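Local structure of dual function macrocyclase-peptidase POPB (Galerina marginata, 5N4B) at residues A[269-277]-A[287-295]; A[321-329]-A[338-346]. The protein cleaves peptide bonds after prolyl residues and macrocyclises the trimmed peptide in the biosynthesis of the amanitin toxins. The protein carries 1 engineered substitution. One frame throughout, in Å; residues are numbered along the deposited sequence.

Contact 1 of 2, residues A[269-277]-A[287-295]; sequences EDGKYLYLY and LLWVAELDE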
ATOM      1  N   GLU A 269      23.587  10.822   7.196  1.00 15.88           N
ATOM      2  CA  GLU A 269      24.340  11.314   6.041  1.00 15.58           C
ATOM      3  C   GLU A 269      25.804  11.551   6.347  1.00 19.46           C
ATOM      4  O   GLU A 269      26.663  11.332   5.472  1.00 19.20           O
ATOM      5  CB  GLU A 269      23.735  12.626   5.537  1.00 18.52           C
ATOM      6  CG  GLU A 269      22.367  12.469   4.889  1.00 30.27           C
ATOM      7  CD  GLU A 269      22.379  11.551   3.660  1.00 36.63           C
ATOM      8  OE1 GLU A 269      23.418  11.476   2.956  1.00 31.66           O
ATOM      9  OE2 GLU A 269      21.334  10.895   3.417  1.00 39.29           O
ATOM     10  N   ASP A 270      26.118  11.979   7.552  1.00 16.22           N
ATOM     11  CA  ASP A 270      27.476  12.294   7.941  1.00 18.82           C
ATOM     12  C   ASP A 270      28.307  11.067   8.302  1.00 18.76           C
ATOM     13  O   ASP A 270      29.469  11.238   8.663  1.00 21.57           O
ATOM     14  CB  ASP A 270      27.511  13.356   9.061  1.00 20.80           C
ATOM     15  CG  ASP A 270      26.879  12.893  10.361  1.00 21.77           C
ATOM     16  OD1 ASP A 270      26.514  11.701  10.457  1.00 21.20           O
ATOM     17  OD2 ASP A 270      26.748  13.733  11.291  1.00 20.26           O
ATOM     18  N   GLY A 271      27.739   9.855   8.250  1.00 16.91           N
ATOM     19  CA  GLY A 271      28.461   8.649   8.621  1.00 20.42           C
ATOM     20  C   GLY A 271      28.588   8.388  10.106  1.00 19.72           C
ATOM     21  O   GLY A 271      29.204   7.378  10.487  1.00 22.45           O
ATOM     22  N   LYS A 272      27.991   9.231  10.962  1.00 18.65           N
ATOM     23  CA  LYS A 272      28.209   9.126  12.393  1.00 19.80           C
ATOM     24  C   LYS A 272      27.293   8.128  13.091  1.00 18.86           C
ATOM     25  O   LYS A 272      27.702   7.539  14.097  1.00 20.62           O
ATOM     26  CB  LYS A 272      28.039  10.501  13.015  1.00 27.23           C
ATOM     27  CG  LYS A 272      28.267  10.553  14.510  1.00 36.16           C
ATOM     28  CD  LYS A 272      28.026  11.952  14.991  1.00 45.66           C
ATOM     29  CE  LYS A 272      28.473  12.190  16.407  1.00 46.22           C
ATOM     30  NZ  LYS A 272      27.818  13.449  16.752  1.00 41.86           N
ATOM     31  N   TYR A 273      26.061   7.961  12.618  1.00 15.43           N
ATOM     32  CA  TYR A 273      25.057   7.210  13.353  1.00 14.91           C
ATOM     33  C   TYR A 273      24.432   6.125  12.499  1.00 14.13           C
ATOM     34  O   TYR A 273      24.236   6.279  11.286  1.00 15.02           O
ATOM     35  CB  TYR A 273      23.943   8.136  13.850  1.00 15.74           C
ATOM     36  CG  TYR A 273      24.352   9.113  14.892  1.00 17.36           C
ATOM     37  CD1 TYR A 273      24.835   8.687  16.114  1.00 18.33           C
ATOM     38  CD2 TYR A 273      24.186  10.465  14.671  1.00 20.60           C
ATOM     39  CE1 TYR A 273      25.155   9.585  17.096  1.00 18.88           C
ATOM     40  CE2 TYR A 273      24.536  11.401  15.643  1.00 24.78           C
ATOM     41  CZ  TYR A 273      25.035  10.934  16.856  1.00 20.54           C
ATOM     42  OH  TYR A 273      25.343  11.867  17.828  1.00 23.94           O
ATOM     43  N   LEU A 274      24.140   5.034  13.172  1.00 14.45           N
ATOM     44  CA  LEU A 274      23.269   3.967  12.706  1.00 13.91           C
ATOM     45  C   LEU A 274      22.064   3.929  13.634  1.00 12.44           C
ATOM     46  O   LEU A 274      22.205   3.840  14.858  1.00 13.97           O
ATOM     47  CB  LEU A 274      24.013   2.633  12.760  1.00 16.54           C
ATOM     48  CG  LEU A 274      23.211   1.358  12.508  1.00 16.97           C
ATOM     49  CD1 LEU A 274      22.692   1.342  11.130  1.00 20.86           C
ATOM     50  CD2 LEU A 274      24.116   0.148  12.777  1.00 21.37           C
ATOM     51  N   TYR A 275      20.884   3.906  13.057  1.00 11.53           N
ATOM     52  CA  TYR A 275      19.655   3.866  13.809  1.00 11.28           C
ATOM     53  C   TYR A 275      18.955   2.537  13.631  1.00 13.42           C
ATOM     54  O   TYR A 275      18.898   1.995  12.511  1.00 14.14           O
ATOM     55  CB  TYR A 275      18.744   4.966  13.314  1.00 13.89           C
ATOM     56  CG  TYR A 275      19.328   6.361  13.320  1.00 12.83           C
ATOM     57  CD1 TYR A 275      19.487   7.093  14.507  1.00 14.52           C
ATOM     58  CD2 TYR A 275      19.727   6.989  12.146  1.00 12.63           C
ATOM     59  CE1 TYR A 275      19.998   8.363  14.502  1.00 15.86           C
ATOM     60  CE2 TYR A 275      20.228   8.293  12.165  1.00 12.63           C
ATOM     61  CZ  TYR A 275      20.356   8.955  13.355  1.00 13.53           C
ATOM     62  OH  TYR A 275      20.849  10.236  13.316  1.00 15.97           O
ATOM     63  N   LEU A 276      18.399   2.012  14.737  1.00 13.70           N
ATOM     64  CA  LEU A 276      17.610   0.787  14.721  1.00 12.64           C
ATOM     65  C   LEU A 276      16.220   1.072  15.224  1.00 12.93           C
ATOM     66  O   LEU A 276      16.048   1.625  16.317  1.00 13.30           O
ATOM     67  CB  LEU A 276      18.244  -0.262  15.622  1.00 14.53           C
ATOM     68  CG  LEU A 276      17.506  -1.615  15.738  1.00 15.12           C
ATOM     69  CD1 LEU A 276      17.644  -2.441  14.504  1.00 14.63           C
ATOM     70  CD2 LEU A 276      18.008  -2.392  16.972  1.00 17.74           C
ATOM     71  N   TYR A 277      15.244   0.692  14.424  1.00 11.16           N
ATOM     72  CA  TYR A 277      13.847   0.756  14.792  1.00 10.66           C
ATOM     73  C   TYR A 277      13.363  -0.664  15.085  1.00 13.08           C
ATOM     74  O   TYR A 277      13.787  -1.635  14.436  1.00 12.43           O
ATOM     75  CB  TYR A 277      12.991   1.282  13.651  1.00 11.48           C
ATOM     76  CG  TYR A 277      13.425   2.611  13.053  1.00 11.36           C
ATOM     77  CD1 TYR A 277      13.381   3.774  13.757  1.00 12.38           C
ATOM     78  CD2 TYR A 277      13.802   2.677  11.742  1.00 13.63           C
ATOM     79  CE1 TYR A 277      13.773   4.959  13.186  1.00 13.11           C
ATOM     80  CE2 TYR A 277      14.187   3.872  11.166  1.00 12.02           C
ATOM     81  CZ  TYR A 277      14.148   5.012  11.892  1.00 11.88           C
ATOM     82  OH  TYR A 277      14.482   6.228  11.289  1.00 14.14           O
ATOM     83  N   LEU A 287      10.405   1.354  18.859  1.00 13.87           N
ATOM     84  CA  LEU A 287      11.610   1.678  19.582  1.00 14.04           C
ATOM     85  C   LEU A 287      12.608   2.345  18.635  1.00 13.37           C
ATOM     86  O   LEU A 287      12.531   2.236  17.402  1.00 13.00           O
ATOM     87  CB  LEU A 287      12.265   0.417  20.193  1.00 16.04           C
ATOM     88  CG  LEU A 287      11.327  -0.453  21.018  1.00 16.54           C
ATOM     89  CD1 LEU A 287      12.105  -1.581  21.669  1.00 16.79           C
ATOM     90  CD2 LEU A 287      10.564   0.301  22.040  1.00 18.34           C
ATOM     91  N   LEU A 288      13.557   3.049  19.212  1.00 13.18           N
ATOM     92  CA  LEU A 288      14.590   3.734  18.448  1.00 13.46           C
ATOM     93  C   LEU A 288      15.877   3.700  19.256  1.00 14.35           C
ATOM     94  O   LEU A 288      15.961   4.294  20.340  1.00 15.45           O
ATOM     95  CB  LEU A 288      14.185   5.184  18.146  1.00 16.09           C
ATOM     96  CG  LEU A 288      15.303   6.094  17.600  1.00 17.62           C
ATOM     97  CD1 LEU A 288      15.688   5.633  16.264  1.00 20.07           C
ATOM     98  CD2 LEU A 288      14.865   7.548  17.609  1.00 21.82           C
ATOM     99  N   TRP A 289      16.860   2.965  18.740  1.00 13.19           N
ATOM    100  CA  TRP A 289      18.178   2.874  19.352  1.00 14.07           C
ATOM    101  C   TRP A 289      19.195   3.476  18.393  1.00 14.42           C
ATOM    102  O   TRP A 289      18.994   3.482  17.154  1.00 14.79           O
ATOM    103  CB  TRP A 289      18.570   1.433  19.709  1.00 15.63           C
ATOM    104  CG  TRP A 289      17.703   0.732  20.729  1.00 15.56           C
ATOM    105  CD1 TRP A 289      16.667   1.235  21.445  1.00 16.59           C
ATOM    106  CD2 TRP A 289      17.841  -0.633  21.118  1.00 16.98           C
ATOM    107  NE1 TRP A 289      16.135   0.254  22.258  1.00 17.69           N
ATOM    108  CE2 TRP A 289      16.854  -0.895  22.085  1.00 19.08           C
ATOM    109  CE3 TRP A 289      18.708  -1.655  20.727  1.00 18.52           C
ATOM    110  CZ2 TRP A 289      16.713  -2.136  22.680  1.00 20.43           C
ATOM    111  CZ3 TRP A 289      18.555  -2.917  21.306  1.00 19.86           C
ATOM    112  CH2 TRP A 289      17.583  -3.119  22.297  1.00 20.79           C
ATOM    113  N   VAL A 290      20.281   4.014  18.947  1.00 15.57           N
ATOM    114  CA  VAL A 290      21.266   4.755  18.178  1.00 14.49           C
ATOM    115  C   VAL A 290      22.645   4.224  18.480  1.00 16.68           C
ATOM    116  O   VAL A 290      23.043   4.175  19.643  1.00 17.49           O
ATOM    117  CB  VAL A 290      21.220   6.259  18.521  1.00 16.69           C
ATOM    118  CG1 VAL A 290      22.260   7.027  17.676  1.00 16.69           C
ATOM    119  CG2 VAL A 290      19.824   6.830  18.311  1.00 20.17           C
ATOM    120  N   ALA A 291      23.397   3.906  17.452  1.00 16.64           N
ATOM    121  CA  ALA A 291      24.790   3.497  17.566  1.00 16.91           C
ATOM    122  C   ALA A 291      25.677   4.525  16.892  1.00 16.52           C
ATOM    123  O   ALA A 291      25.341   5.070  15.830  1.00 17.38           O
ATOM    124  CB  ALA A 291      25.070   2.143  16.922  1.00 17.89           C
ATOM    125  N   GLU A 292      26.847   4.747  17.455  1.00 21.94           N
ATOM    126  CA  GLU A 292      27.875   5.549  16.820  1.00 21.87           C
ATOM    127  C   GLU A 292      28.744   4.645  15.952  1.00 22.79           C
ATOM    128  O   GLU A 292      29.217   3.587  16.404  1.00 27.09           O
ATOM    129  CB  GLU A 292      28.716   6.228  17.895  1.00 24.84           C
ATOM    130  CG  GLU A 292      27.970   7.286  18.673  1.00 26.54           C
ATOM    131  CD  GLU A 292      28.865   8.049  19.609  1.00 44.60           C
ATOM    132  OE1 GLU A 292      29.876   7.466  20.044  1.00 51.27           O
ATOM    133  OE2 GLU A 292      28.563   9.219  19.895  1.00 42.62           O
ATOM    134  N   LEU A 293      28.934   5.041  14.699  1.00 21.73           N
ATOM    135  CA  LEU A 293      29.809   4.361  13.756  1.00 22.96           C
ATOM    136  C   LEU A 293      31.132   5.093  13.706  1.00 26.75           C
ATOM    137  O   LEU A 293      31.160   6.327  13.610  1.00 32.42           O
ATOM    138  CB  LEU A 293      29.213   4.406  12.347  1.00 22.98           C
ATOM    139  CG  LEU A 293      27.906   3.673  12.135  1.00 23.01           C
ATOM    140  CD1 LEU A 293      27.353   3.951  10.756  1.00 24.63           C
ATOM    141  CD2 LEU A 293      28.044   2.206  12.393  1.00 26.84           C
ATOM    142  N   ASP A 294      32.229   4.341  13.700  1.00 35.57           N
ATOM    143  CA  ASP A 294      33.512   4.995  13.476  1.00 41.75           C
ATOM    144  C   ASP A 294      33.778   4.938  11.973  1.00 42.74           C
ATOM    145  O   ASP A 294      32.972   4.397  11.205  1.00 37.35           O
ATOM    146  CB  ASP A 294      34.633   4.389  14.336  1.00 46.85           C
ATOM    147  CG  ASP A 294      34.883   2.918  14.049  1.00 51.15           C
ATOM    148  OD1 ASP A 294      34.703   2.491  12.899  1.00 50.73           O
ATOM    149  OD2 ASP A 294      35.317   2.195  14.972  1.00 57.89           O
ATOM    150  N   GLU A 295      34.887   5.531  11.521  1.00 45.48           N
ATOM    151  CA  GLU A 295      35.051   5.690  10.074  1.00 49.48           C
ATOM    152  C   GLU A 295      35.196   4.360   9.336  1.00 46.29           C
ATOM    153  O   GLU A 295      34.995   4.322   8.114  1.00 45.61           O
ATOM    154  CB  GLU A 295      36.195   6.658   9.723  1.00 57.86           C
ATOM    155  CG  GLU A 295      35.924   8.098  10.174  1.00 66.62           C
ATOM    156  CD  GLU A 295      37.178   8.980  10.169  1.00 74.33           C
ATOM    157  OE1 GLU A 295      38.173   8.601   9.509  1.00 73.97           O
ATOM    158  OE2 GLU A 295      37.194  10.007  10.891  1.00 74.11           O
TER
HETATM  159  O   HOH W   1      30.952   5.634   9.420  1.00 22.96           O
HETATM  160  O   HOH W   2      30.123   8.331  15.396  1.00 29.00           O
HETATM  161  O   HOH W   3      26.260  10.756  20.060  1.00 18.96           O
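Val290 spreads its two methyls between the rings of Tyr273 and Tyr275 in an antiparallel beta hairpin, the two middle strands of a four-stranded propeller blade. Its CG1 stands 3.4 Å from Tyr273 CD1, while CG2, on the other branch, meets the Tyr275 ring at its edge, 3.8 Å from CD1. Strand alternation puts both tyrosines on the face of Val290; with each CG anti to its own carbonyl carbon (chi1 -67° and -54°), the rings lean beside the backbone N. Farther along this face Leu288 CD1 reaches Tyr277 CE1 at 3.7 Å; the hydroxyl of Tyr277 bonds to Asp266. The reverse face carries Leu276, whose CD2 lies 3.9 Å from Trp289 CE3, the two side chains running alongside each other. Paired backbone bonds, Leu274 with Ala291 and Leu276 with Trp289, bend no more than 10° from straight at hydrogen.

Toward the solvent end, bridging waters supplement the direct packing, although Leu293 CD2 still touches Leu274 CB at 4.1 Å. Leu293 N bonds to Lys272 O from above the carbonyl plane, and one water links that oxygen to Leu293 O. Another lies in the Tyr273 ring plane, 2.7 Å from Tyr273 OH, and donates to Glu292 OE2 at 2.8 Å.

Contact 2 of 2, residues A[321-329]-A[338-346]; sequences HGSLVYIKT and VITIDLSKD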
ATOM      1  N   HIS A 321      22.308  17.118  12.829  1.00 15.84           N
ATOM      2  CA  HIS A 321      23.409  18.063  12.698  1.00 17.42           C
ATOM      3  C   HIS A 321      24.261  17.844  13.940  1.00 18.48           C
ATOM      4  O   HIS A 321      23.855  18.183  15.056  1.00 18.97           O
ATOM      5  CB  HIS A 321      22.923  19.514  12.515  1.00 21.05           C
ATOM      6  CG  HIS A 321      22.125  19.720  11.265  1.00 21.14           C
ATOM      7  ND1 HIS A 321      22.614  19.432  10.015  1.00 28.72           N
ATOM      8  CD2 HIS A 321      20.873  20.203  11.078  1.00 26.88           C
ATOM      9  CE1 HIS A 321      21.685  19.699   9.107  1.00 26.17           C
ATOM     10  NE2 HIS A 321      20.620  20.169   9.725  1.00 28.78           N
ATOM     11  N   GLY A 322      25.419  17.231  13.774  1.00 21.10           N
ATOM     12  CA  GLY A 322      26.164  16.802  14.940  1.00 20.38           C
ATOM     13  C   GLY A 322      25.334  15.871  15.784  1.00 20.65           C
ATOM     14  O   GLY A 322      24.663  14.974  15.271  1.00 19.94           O
ATOM     15  N   SER A 323      25.335  16.092  17.098  1.00 20.30           N
ATOM     16  CA  SER A 323      24.600  15.224  18.008  1.00 20.72           C
ATOM     17  C   SER A 323      23.121  15.616  18.164  1.00 15.79           C
ATOM     18  O   SER A 323      22.427  14.997  18.971  1.00 18.77           O
ATOM     19  CB  SER A 323      25.288  15.204  19.383  1.00 26.21           C
ATOM     20  OG  SER A 323      25.480  16.515  19.827  1.00 37.46           O
ATOM     21  N   LEU A 324      22.652  16.598  17.413  1.00 17.32           N
ATOM     22  CA  LEU A 324      21.246  17.012  17.462  1.00 16.40           C
ATOM     23  C   LEU A 324      20.489  16.262  16.374  1.00 13.91           C
ATOM     24  O   LEU A 324      20.697  16.512  15.178  1.00 14.78           O
ATOM     25  CB  LEU A 324      21.150  18.518  17.237  1.00 17.41           C
ATOM     26  CG  LEU A 324      19.776  19.132  17.551  1.00 17.91           C
ATOM     27  CD1 LEU A 324      19.515  19.075  19.022  1.00 18.18           C
ATOM     28  CD2 LEU A 324      19.766  20.577  17.071  1.00 20.08           C
ATOM     29  N   VAL A 325      19.618  15.362  16.787  1.00 15.41           N
ATOM     30  CA  VAL A 325      18.891  14.465  15.879  1.00 11.89           C
ATOM     31  C   VAL A 325      17.467  14.996  15.721  1.00 13.16           C
ATOM     32  O   VAL A 325      16.763  15.234  16.735  1.00 14.08           O
ATOM     33  CB  VAL A 325      18.875  13.044  16.430  1.00 14.45           C
ATOM     34  CG1 VAL A 325      18.210  12.124  15.475  1.00 15.50           C
ATOM     35  CG2 VAL A 325      20.291  12.557  16.674  1.00 17.89           C
ATOM     36  N   TYR A 326      17.038  15.158  14.468  1.00 10.99           N
ATOM     37  CA  TYR A 326      15.712  15.670  14.132  1.00 10.63           C
ATOM     38  C   TYR A 326      14.821  14.489  13.776  1.00 10.47           C
ATOM     39  O   TYR A 326      15.206  13.645  12.941  1.00 10.28           O
ATOM     40  CB  TYR A 326      15.819  16.610  12.923  1.00 11.16           C
ATOM     41  CG  TYR A 326      16.516  17.913  13.166  1.00 11.25           C
ATOM     42  CD1 TYR A 326      17.890  17.966  13.383  1.00 14.99           C
ATOM     43  CD2 TYR A 326      15.826  19.108  13.169  1.00 12.04           C
ATOM     44  CE1 TYR A 326      18.542  19.196  13.621  1.00 16.89           C
ATOM     45  CE2 TYR A 326      16.440  20.311  13.408  1.00 14.66           C
ATOM     46  CZ  TYR A 326      17.790  20.359  13.613  1.00 15.08           C
ATOM     47  OH  TYR A 326      18.469  21.540  13.810  1.00 16.97           O
ATOM     48  N   ILE A 327      13.643  14.413  14.395  1.00 10.18           N
ATOM     49  CA  ILE A 327      12.814  13.221  14.363  1.00  9.11           C
ATOM     50  C   ILE A 327      11.377  13.630  14.142  1.00  8.90           C
ATOM     51  O   ILE A 327      10.850  14.497  14.865  1.00 10.35           O
ATOM     52  CB  ILE A 327      12.936  12.426  15.668  1.00  9.82           C
ATOM     53  CG1 ILE A 327      14.419  12.169  15.999  1.00 12.34           C
ATOM     54  CG2 ILE A 327      12.178  11.124  15.571  1.00 13.13           C
ATOM     55  CD1 ILE A 327      14.682  11.328  17.281  1.00 14.29           C
ATOM     56  N   LYS A 328      10.699  12.939  13.220  1.00  8.16           N
ATOM     57  CA  LYS A 328       9.259  13.084  13.078  1.00  8.96           C
ATOM     58  C   LYS A 328       8.605  12.119  14.049  1.00 11.00           C
ATOM     59  O   LYS A 328       8.961  10.941  14.080  1.00  9.34           O
ATOM     60  CB  LYS A 328       8.819  12.749  11.660  1.00 10.00           C
ATOM     61  CG  LYS A 328       7.298  12.915  11.446  1.00 10.18           C
ATOM     62  CD  LYS A 328       6.831  12.799   9.989  1.00 11.55           C
ATOM     63  CE  LYS A 328       7.035  11.449   9.352  1.00 13.84           C
ATOM     64  NZ  LYS A 328       6.200  10.402   9.961  1.00 13.88           N
ATOM     65  N   THR A 329       7.687  12.599  14.862  1.00 10.15           N
ATOM     66  CA  THR A 329       7.118  11.786  15.935  1.00 10.29           C
ATOM     67  C   THR A 329       5.682  12.171  16.196  1.00 10.36           C
ATOM     68  O   THR A 329       5.273  13.307  15.948  1.00 10.77           O
ATOM     69  CB  THR A 329       7.955  11.875  17.237  1.00 11.37           C
ATOM     70  OG1 THR A 329       7.454  10.977  18.233  1.00 12.05           O
ATOM     71  CG2 THR A 329       7.851  13.237  17.841  1.00 13.60           C
ATOM     72  N   VAL A 338       7.831  17.641  14.614  1.00  9.83           N
ATOM     73  CA  VAL A 338       9.270  17.386  14.555  1.00  9.74           C
ATOM     74  C   VAL A 338       9.871  17.775  15.881  1.00 10.11           C
ATOM     75  O   VAL A 338       9.692  18.928  16.325  1.00 10.17           O
ATOM     76  CB  VAL A 338       9.984  18.148  13.426  1.00  9.31           C
ATOM     77  CG1 VAL A 338      11.478  17.835  13.437  1.00 10.21           C
ATOM     78  CG2 VAL A 338       9.381  17.853  12.070  1.00 10.80           C
ATOM     79  N   ILE A 339      10.615  16.852  16.481  1.00 10.65           N
ATOM     80  CA  ILE A 339      11.381  17.113  17.677  1.00 10.02           C
ATOM     81  C   ILE A 339      12.870  17.042  17.347  1.00 11.00           C
ATOM     82  O   ILE A 339      13.302  16.500  16.323  1.00 11.77           O
ATOM     83  CB  ILE A 339      11.043  16.143  18.839  1.00 11.72           C
ATOM     84  CG1 ILE A 339      11.376  14.711  18.415  1.00 12.47           C
ATOM     85  CG2 ILE A 339       9.596  16.273  19.270  1.00 12.07           C
ATOM     86  CD1 ILE A 339      11.334  13.729  19.599  1.00 15.18           C
ATOM     87  N   THR A 340      13.679  17.599  18.248  1.00 11.96           N
ATOM     88  CA  THR A 340      15.094  17.300  18.305  1.00 13.97           C
ATOM     89  C   THR A 340      15.397  16.561  19.600  1.00 13.10           C
ATOM     90  O   THR A 340      14.846  16.887  20.655  1.00 15.06           O
ATOM     91  CB  THR A 340      15.943  18.567  18.203  1.00 15.22           C
ATOM     92  OG1 THR A 340      15.629  19.491  19.279  1.00 17.31           O
ATOM     93  CG2 THR A 340      15.765  19.247  16.835  1.00 16.54           C
ATOM     94  N   ILE A 341      16.309  15.579  19.513  1.00 17.95           N
ATOM     95  CA  ILE A 341      16.873  14.867  20.673  1.00 18.87           C
ATOM     96  C   ILE A 341      18.366  15.141  20.597  1.00 22.46           C
ATOM     97  O   ILE A 341      19.024  14.793  19.604  1.00 18.77           O
ATOM     98  CB  ILE A 341      16.552  13.362  20.671  1.00 22.32           C
ATOM     99  CG1 ILE A 341      15.030  13.089  20.733  1.00 20.96           C
ATOM    100  CG2 ILE A 341      17.252  12.676  21.868  1.00 22.83           C
ATOM    101  CD1 ILE A 341      14.591  11.640  20.775  1.00 24.57           C
ATOM    102  N   ASP A 342      18.899  15.806  21.620  1.00 21.42           N
ATOM    103  CA  ASP A 342      20.302  16.182  21.680  1.00 21.42           C
ATOM    104  C   ASP A 342      21.076  15.092  22.428  1.00 25.29           C
ATOM    105  O   ASP A 342      20.906  14.904  23.640  1.00 27.86           O
ATOM    106  CB  ASP A 342      20.438  17.547  22.358  1.00 27.50           C
ATOM    107  CG  ASP A 342      21.819  18.068  22.334  1.00 36.29           C
ATOM    108  OD1 ASP A 342      22.772  17.278  22.185  1.00 30.15           O
ATOM    109  OD2 ASP A 342      21.990  19.304  22.417  1.00 41.18           O
ATOM    110  N   LEU A 343      21.838  14.306  21.687  1.00 19.31           N
ATOM    111  CA  LEU A 343      22.552  13.170  22.243  1.00 21.05           C
ATOM    112  C   LEU A 343      23.863  13.559  22.896  1.00 26.42           C
ATOM    113  O   LEU A 343      24.559  12.670  23.400  1.00 24.57           O
ATOM    114  CB  LEU A 343      22.801  12.165  21.111  1.00 21.06           C
ATOM    115  CG  LEU A 343      21.539  11.554  20.479  1.00 20.94           C
ATOM    116  CD1 LEU A 343      21.929  10.573  19.364  1.00 25.39           C
ATOM    117  CD2 LEU A 343      20.680  10.878  21.506  1.00 23.50           C
ATOM    118  N   SER A 344      24.264  14.830  22.867  1.00 23.71           N
ATOM    119  CA  SER A 344      25.484  15.195  23.592  1.00 24.45           C
ATOM    120  C   SER A 344      25.299  15.149  25.092  1.00 35.12           C
ATOM    121  O   SER A 344      26.299  15.243  25.802  1.00 41.65           O
ATOM    122  CB  SER A 344      25.974  16.575  23.144  1.00 30.13           C
ATOM    123  OG  SER A 344      25.095  17.562  23.620  1.00 38.52           O
ATOM    124  N   LYS A 345      24.069  15.024  25.579  1.00 37.50           N
ATOM    125  CA  LYS A 345      23.725  14.957  26.987  1.00 51.14           C
ATOM    126  C   LYS A 345      23.536  13.502  27.414  1.00 50.33           C
ATOM    127  O   LYS A 345      23.060  12.678  26.639  1.00 35.01           O
ATOM    128  CB  LYS A 345      22.381  15.661  27.210  1.00 55.48           C
ATOM    129  CG  LYS A 345      22.092  16.924  26.389  1.00 57.83           C
ATOM    130  CD  LYS A 345      22.994  18.052  26.780  1.00 64.01           C
ATOM    131  CE  LYS A 345      22.932  19.181  25.775  1.00 69.44           C
ATOM    132  NZ  LYS A 345      23.444  20.444  26.376  1.00 73.93           N
ATOM    133  N   ASP A 346      23.857  13.189  28.672  1.00 57.00           N
ATOM    134  CA  ASP A 346      23.630  11.821  29.147  1.00 54.37           C
ATOM    135  C   ASP A 346      22.147  11.517  29.212  1.00 44.42           C
ATOM    136  O   ASP A 346      21.696  10.439  28.800  1.00 42.68           O
ATOM    137  CB  ASP A 346      24.233  11.622  30.534  1.00 67.22           C
ATOM    138  CG  ASP A 346      25.708  11.345  30.485  1.00 80.12           C
ATOM    139  OD1 ASP A 346      26.487  12.322  30.363  1.00 83.29           O
ATOM    140  OD2 ASP A 346      26.080  10.150  30.552  1.00 84.39           O
TER
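The Tyr326 ring takes Thr340 CG2 over one face: the methyl sits 3.7 Å from the ring centroid and 15° off its normal, a CH-pi contact displaced toward the CD2-CE2 side. Phe353 meets this ring edge-to-face, and Phe373 also meets it, planes about 30° apart. Tyr326 OH lies at the edge of the His321 ring and in that ring's plane. With Thr340 OG1 between the backbone N and the carbonyl carbon (chi1 59°), CG2 falls anti to the carbonyl carbon and over the tyrosine. Thr340 CB independently meets Leu324 CD1 at 3.7 Å. On the opposite side of the sheet the packing is aliphatic: Ile327 CD1 and Ile341 CD1 approach to 3.5 Å with their chains crossing at a slant, and Val325 CG2 touches Leu343 CD1 at 3.7 Å. Two reciprocal pairs of backbone bonds, Val325 with Ile341 and Ile327 with Ile339, set this antiparallel register. At the strand end, Asp342 OD1 accepts from Ser344 N at 2.9 Å, an Asx turn, and Ser344 OG adds a second bond from the same face of the carboxylate. The hairpin forms the middle of a four-stranded propeller blade, between strand 315-321, whose Ile317 meets Val325 and Ile327, and strand 349-352, whose Ile350 meets Ile339 and Ile341.

In the fold
Contacts 1 and 2 are hairpins of consecutive propeller blades; contact 1 closes before contact 2 opens. Their centres are about 12 Å apart, and the blades meet directly: Tyr273 OH approaches Ser323 CA at 3.4 Å, and Tyr273 CE2 comes to 3.6 Å from Gly322 O. These are packing contacts. The tyrosine-bearing face of 269-277 faces the aliphatic face of the next blade, with Tyr275 against Val325 and Tyr273 against Leu343. Both contacts lie away from the charge relay residues Asp662 and His699 and from Ala578, an engineered alanine in place of the catalytic serine.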